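Single-stranded DNA-binding protein WHY3, chloroplastic (Arabidopsis thaliana, PDB 4KOQ) binds single-stranded DNA, protecting the plastid genome from illegitimate recombination in chloroplasts and mediating repression of the kinesin gene KP1 in the nucleus. Local coordinates at residues G98-E110 and R118-N130. Residues are numbered along the deposited sequence; the frame is centred on the assembly and turned at random.
Sequences GDEGKVRKVLKVE and RFFNLSVQNKLLN. With PO4 (phosphate ion), chain B.
Strands 103-110 and 118-126 pair antiparallel as the two arms of a beta hairpin, the central strands of the second four-stranded sheet of the Whirly domain. Four hydrogen-bonded pairs, Arg104–Gln125, Val106–Ser123, Lys108–Asn121 and Glu110–Phe119, each close a two-bond ring, with Val106 N 2.9 Å from Ser123 O. Lys105, Leu107, Val109, Phe120, Leu122 and Val124 point to one face. There, with CG1 of Val109 anti to the backbone N (chi1 -180°), CG2 falls 3.9 Å above the centre of the Phe120 ring, a CH-pi contact almost on the ring normal, while Val109 CG1 meets Phe120 CE1 at 3.8 Å. Leu107, Phe120 and Leu122 also touch Phe51 of strand 39-56, so this face packs against the other sheet of the Whirly fold, which combines two four-stranded antiparallel sheets with helices. Farther along, CG of Lys105 lies beside both methyls of Val124, and the extended lysine chain lets NZ hydrogen-bond Val67 O and, at 3.1 Å, O1 of a phosphate ion, probably from the crystallisation liquor. The opposite face is mostly polar. Gln125 NE2 donates in its amide plane to Ser123 OG at 3.0 Å, and Asp132 OD1 of strand 131-140 is also hydrogen-bonded to that hydroxyl. Lys108 NZ forms a salt bridge with Glu110 OE2, meeting it from above the carboxylate plane. Glu110 OE1 lies at the Phe119 ring edge, 3.9 Å from CD2, and one water links Val106 O with Asn121 OD1.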
loop_
_atom_site.group_PDB
_atom_site.type_symbol
_atom_site.label_atom_id
_atom_site.label_comp_id
_atom_site.label_asym_id
_atom_site.label_seq_id
_atom_site.Cartn_x
_atom_site.Cartn_y
_atom_site.Cartn_z
ATOM N N GLY A 98 23.604 22.877 25.333
ATOM C CA GLY A 98 23.447 23.695 26.521
ATOM C C GLY A 98 22.150 24.467 26.651
ATOM O O GLY A 98 21.895 25.094 27.678
ATOM N N ASP A 99 21.325 24.433 25.609
ATOM C CA ASP A 99 20.012 25.059 25.681
ATOM C C ASP A 99 18.925 24.037 26.022
ATOM O O ASP A 99 17.738 24.354 26.008
ATOM C CB ASP A 99 19.703 25.776 24.370
ATOM C CG ASP A 99 20.783 26.780 23.994
ATOM O OD1 ASP A 99 21.767 26.376 23.324
ATOM O OD2 ASP A 99 20.651 27.965 24.379
ATOM N N GLU A 100 19.331 22.814 26.346
ATOM C CA GLU A 100 18.370 21.790 26.734
ATOM C C GLU A 100 17.439 22.304 27.822
ATOM O O GLU A 100 17.862 23.019 28.732
ATOM C CB GLU A 100 19.073 20.516 27.201
ATOM C CG GLU A 100 18.155 19.579 27.959
ATOM C CD GLU A 100 18.755 18.211 28.193
ATOM O OE1 GLU A 100 18.181 17.447 28.999
ATOM O OE2 GLU A 100 19.779 17.888 27.557
ATOM N N GLY A 101 16.165 21.946 27.709
ATOM C CA GLY A 101 15.178 22.260 28.718
ATOM C C GLY A 101 14.582 23.645 28.636
ATOM O O GLY A 101 13.665 23.963 29.390
ATOM N N LYS A 102 15.077 24.482 27.734
ATOM C CA LYS A 102 14.597 25.858 27.675
ATOM C C LYS A 102 13.415 26.042 26.711
ATOM O O LYS A 102 12.620 26.970 26.871
ATOM C CB LYS A 102 15.726 26.791 27.288
ATOM C CG LYS A 102 16.781 26.928 28.388
ATOM C CD LYS A 102 17.906 27.815 27.931
ATOM C CE LYS A 102 19.076 27.794 28.923
ATOM N NZ LYS A 102 20.160 28.686 28.442
ATOM N N VAL A 103 13.314 25.155 25.722
ATOM C CA VAL A 103 12.248 25.231 24.718
ATOM C C VAL A 103 11.586 23.875 24.568
ATOM O O VAL A 103 12.261 22.843 24.476
ATOM C CB VAL A 103 12.794 25.703 23.372
ATOM C CG1 VAL A 103 11.691 25.704 22.285
ATOM C CG2 VAL A 103 13.382 27.089 23.521
ATOM N N ARG A 104 10.255 23.871 24.575
ATOM C CA ARG A 104 9.506 22.643 24.382
ATOM C C ARG A 104 8.571 22.817 23.193
ATOM O O ARG A 104 7.884 23.810 23.108
ATOM C CB ARG A 104 8.696 22.361 25.636
ATOM C CG ARG A 104 7.987 21.034 25.678
ATOM C CD ARG A 104 7.677 20.622 27.127
ATOM N NE ARG A 104 6.243 20.545 27.411
ATOM C CZ ARG A 104 5.528 21.476 28.045
ATOM N NH1 ARG A 104 6.095 22.594 28.488
ATOM N NH2 ARG A 104 4.230 21.289 28.241
ATOM N N LYS A 105 8.541 21.834 22.306
ATOM C CA LYS A 105 7.585 21.846 21.196
ATOM C C LYS A 105 6.670 20.680 21.410
ATOM O O LYS A 105 7.121 19.562 21.611
ATOM C CB LYS A 105 8.280 21.694 19.864
ATOM C CG LYS A 105 9.233 22.826 19.507
ATOM C CD LYS A 105 9.772 22.613 18.085
ATOM C CE LYS A 105 10.531 23.813 17.582
ATOM N NZ LYS A 105 10.975 23.588 16.208
ATOM N N VAL A 106 5.374 20.963 21.359
ATOM C CA VAL A 106 4.378 19.973 21.568
ATOM C C VAL A 106 3.429 19.960 20.393
ATOM O O VAL A 106 2.798 20.984 20.082
ATOM C CB VAL A 106 3.541 20.282 22.819
ATOM C CG1 VAL A 106 2.579 19.129 23.075
ATOM C CG2 VAL A 106 4.454 20.489 24.022
ATOM N N LEU A 107 3.303 18.795 19.766
ATOM C CA LEU A 107 2.324 18.628 18.688
ATOM C C LEU A 107 1.214 17.776 19.250
ATOM O O LEU A 107 1.469 16.717 19.783
ATOM C CB LEU A 107 2.923 17.907 17.490
ATOM C CG LEU A 107 1.914 17.641 16.372
ATOM C CD1 LEU A 107 1.468 18.937 15.725
ATOM C CD2 LEU A 107 2.461 16.713 15.325
ATOM N N LYS A 108 -0.014 18.263 19.180
ATOM C CA LYS A 108 -1.160 17.476 19.598
ATOM C C LYS A 108 -2.129 17.292 18.441
ATOM O O LYS A 108 -2.381 18.223 17.671
ATOM C CB LYS A 108 -1.905 18.128 20.774
ATOM C CG LYS A 108 -2.925 17.226 21.381
ATOM C CD LYS A 108 -3.534 17.738 22.672
ATOM C CE LYS A 108 -4.324 16.630 23.338
ATOM N NZ LYS A 108 -5.356 17.188 24.242
ATOM N N VAL A 109 -2.652 16.076 18.316
ATOM C CA VAL A 109 -3.643 15.743 17.327
ATOM C C VAL A 109 -4.887 15.156 17.975
ATOM O O VAL A 109 -4.819 14.123 18.660
ATOM C CB VAL A 109 -3.103 14.758 16.239
ATOM C CG1 VAL A 109 -4.196 14.470 15.256
ATOM C CG2 VAL A 109 -1.925 15.359 15.511
ATOM N N GLU A 110 -6.018 15.813 17.740
ATOM C CA GLU A 110 -7.257 15.524 18.433
ATOM C C GLU A 110 -8.387 15.304 17.460
ATOM O O GLU A 110 -8.404 15.871 16.378
ATOM C CB GLU A 110 -7.654 16.717 19.302
ATOM C CG GLU A 110 -6.852 16.920 20.536
ATOM C CD GLU A 110 -7.212 18.239 21.217
ATOM O OE1 GLU A 110 -7.401 19.242 20.495
ATOM O OE2 GLU A 110 -7.305 18.272 22.461
ATOM N N ARG A 118 -9.853 16.084 12.167
ATOM C CA ARG A 118 -8.822 16.176 13.211
ATOM C C ARG A 118 -8.365 17.618 13.424
ATOM O O ARG A 118 -8.368 18.438 12.510
ATOM C CB ARG A 118 -7.607 15.310 12.863
ATOM C CG ARG A 118 -7.903 13.819 12.691
ATOM C CD ARG A 118 -7.873 13.103 13.995
ATOM N NE ARG A 118 -8.261 11.716 13.862
ATOM C CZ ARG A 118 -8.383 10.876 14.877
ATOM N NH1 ARG A 118 -8.179 11.286 16.112
ATOM N NH2 ARG A 118 -8.760 9.634 14.647
ATOM N N PHE A 119 -7.924 17.902 14.641
ATOM C CA PHE A 119 -7.432 19.222 14.993
ATOM C C PHE A 119 -5.962 19.059 15.286
ATOM O O PHE A 119 -5.622 18.338 16.199
ATOM C CB PHE A 119 -8.219 19.699 16.228
ATOM C CG PHE A 119 -8.283 21.194 16.408
ATOM C CD1 PHE A 119 -8.424 22.062 15.318
ATOM C CD2 PHE A 119 -8.268 21.738 17.680
ATOM C CE1 PHE A 119 -8.511 23.452 15.499
ATOM C CE2 PHE A 119 -8.366 23.119 17.866
ATOM C CZ PHE A 119 -8.494 23.977 16.764
ATOM N N PHE A 120 -5.085 19.713 14.523
ATOM C CA PHE A 120 -3.672 19.690 14.804
ATOM C C PHE A 120 -3.265 20.962 15.537
ATOM O O PHE A 120 -3.637 22.065 15.151
ATOM C CB PHE A 120 -2.837 19.680 13.520
ATOM C CG PHE A 120 -2.773 18.331 12.822
ATOM C CD1 PHE A 120 -3.892 17.563 12.647
ATOM C CD2 PHE A 120 -1.567 17.886 12.317
ATOM C CE1 PHE A 120 -3.809 16.330 11.966
ATOM C CE2 PHE A 120 -1.495 16.678 11.632
ATOM C CZ PHE A 120 -2.607 15.931 11.453
ATOM N N ASN A 121 -2.408 20.816 16.524
ATOM C CA ASN A 121 -1.929 21.999 17.229
ATOM C C ASN A 121 -0.440 21.885 17.445
ATOM O O ASN A 121 0.011 20.891 17.979
ATOM C CB ASN A 121 -2.668 22.086 18.558
ATOM C CG ASN A 121 -2.114 23.168 19.474
ATOM O OD1 ASN A 121 -1.897 22.934 20.652
ATOM N ND2 ASN A 121 -1.860 24.341 18.919
ATOM N N LEU A 122 0.343 22.875 17.028
ATOM C CA LEU A 122 1.737 22.923 17.447
ATOM C C LEU A 122 1.946 24.097 18.398
ATOM O O LEU A 122 1.613 25.225 18.037
ATOM C CB LEU A 122 2.637 23.071 16.236
ATOM C CG LEU A 122 4.131 23.239 16.490
ATOM C CD1 LEU A 122 4.759 22.115 17.282
ATOM C CD2 LEU A 122 4.868 23.424 15.163
ATOM N N SER A 123 2.498 23.823 19.583
ATOM C CA SER A 123 2.744 24.872 20.573
ATOM C C SER A 123 4.225 24.833 20.824
ATOM O O SER A 123 4.765 23.783 21.105
ATOM C CB SER A 123 1.905 24.622 21.849
ATOM O OG SER A 123 2.334 25.404 22.971
ATOM N N VAL A 124 4.883 25.979 20.680
ATOM C CA VAL A 124 6.311 26.070 20.903
ATOM C C VAL A 124 6.493 27.034 22.090
ATOM O O VAL A 124 6.118 28.177 21.987
ATOM C CB VAL A 124 7.020 26.633 19.676
ATOM C CG1 VAL A 124 8.505 26.735 19.940
ATOM C CG2 VAL A 124 6.761 25.749 18.403
ATOM N N GLN A 125 7.065 26.543 23.180
ATOM C CA GLN A 125 6.977 27.221 24.457
ATOM C C GLN A 125 8.377 27.567 24.902
ATOM O O GLN A 125 9.228 26.688 25.010
ATOM C CB GLN A 125 6.305 26.316 25.482
ATOM C CG GLN A 125 4.913 25.825 25.066
ATOM C CD GLN A 125 4.457 24.621 25.872
ATOM O OE1 GLN A 125 5.068 24.271 26.880
ATOM N NE2 GLN A 125 3.388 23.977 25.426
ATOM N N ASN A 126 8.616 28.853 25.115
ATOM C CA ASN A 126 9.862 29.319 25.703
ATOM C C ASN A 126 9.546 29.906 27.060
ATOM O O ASN A 126 9.090 31.045 27.141
ATOM C CB ASN A 126 10.497 30.387 24.823
ATOM C CG ASN A 126 11.851 30.839 25.339
ATOM O OD1 ASN A 126 12.100 30.859 26.547
ATOM N ND2 ASN A 126 12.736 31.194 24.424
ATOM N N LYS A 127 9.781 29.126 28.115
ATOM C CA LYS A 127 9.363 29.499 29.473
ATOM C C LYS A 127 10.135 30.695 30.029
ATOM O O LYS A 127 9.536 31.603 30.617
ATOM C CB LYS A 127 9.501 28.313 30.434
ATOM C CG LYS A 127 10.934 27.943 30.759
ATOM C CD LYS A 127 11.017 26.618 31.494
ATOM C CE LYS A 127 11.174 25.467 30.524
ATOM N NZ LYS A 127 10.080 25.402 29.507
ATOM N N LEU A 128 11.454 30.691 29.847
ATOM C CA LEU A 128 12.293 31.804 30.299
ATOM C C LEU A 128 11.842 33.135 29.686
ATOM O O LEU A 128 12.026 34.204 30.282
ATOM C CB LEU A 128 13.771 31.547 29.958
ATOM C CG LEU A 128 14.189 31.680 28.487
ATOM C CD1 LEU A 128 15.454 32.518 28.364
ATOM C CD2 LEU A 128 14.391 30.311 27.848
ATOM N N LEU A 129 11.248 33.062 28.497
ATOM C CA LEU A 129 10.813 34.247 27.772
ATOM C C LEU A 129 9.295 34.480 27.912
ATOM O O LEU A 129 8.755 35.443 27.349
ATOM C CB LEU A 129 11.208 34.103 26.298
ATOM C CG LEU A 129 11.160 35.324 25.379
ATOM C CD1 LEU A 129 12.552 35.891 25.144
ATOM C CD2 LEU A 129 10.510 34.955 24.056
ATOM N N ASN A 130 8.622 33.616 28.678
ATOM C CA ASN A 130 7.161 33.687 28.871
ATOM C C ASN A 130 6.385 33.823 27.563
ATOM O O ASN A 130 5.465 34.635 27.448
ATOM C CB ASN A 130 6.774 34.838 29.808
ATOM C CG ASN A 130 7.275 34.629 31.214
ATOM O OD1 ASN A 130 7.605 33.506 31.601
ATOM N ND2 ASN A 130 7.338 35.706 31.994
HETATM P P PO4 B . 11.655 19.467 16.051
HETATM O O1 PO4 B . 11.078 20.632 15.303
HETATM O O2 PO4 B . 12.228 19.920 17.372
HETATM O O3 PO4 B . 10.639 18.419 16.348
HETATM O O4 PO4 B . 12.722 18.826 15.186
HETATM O O HOH W 1 0.151 21.377 21.506
HETATM O O HOH W 2 -4.996 19.683 18.918
#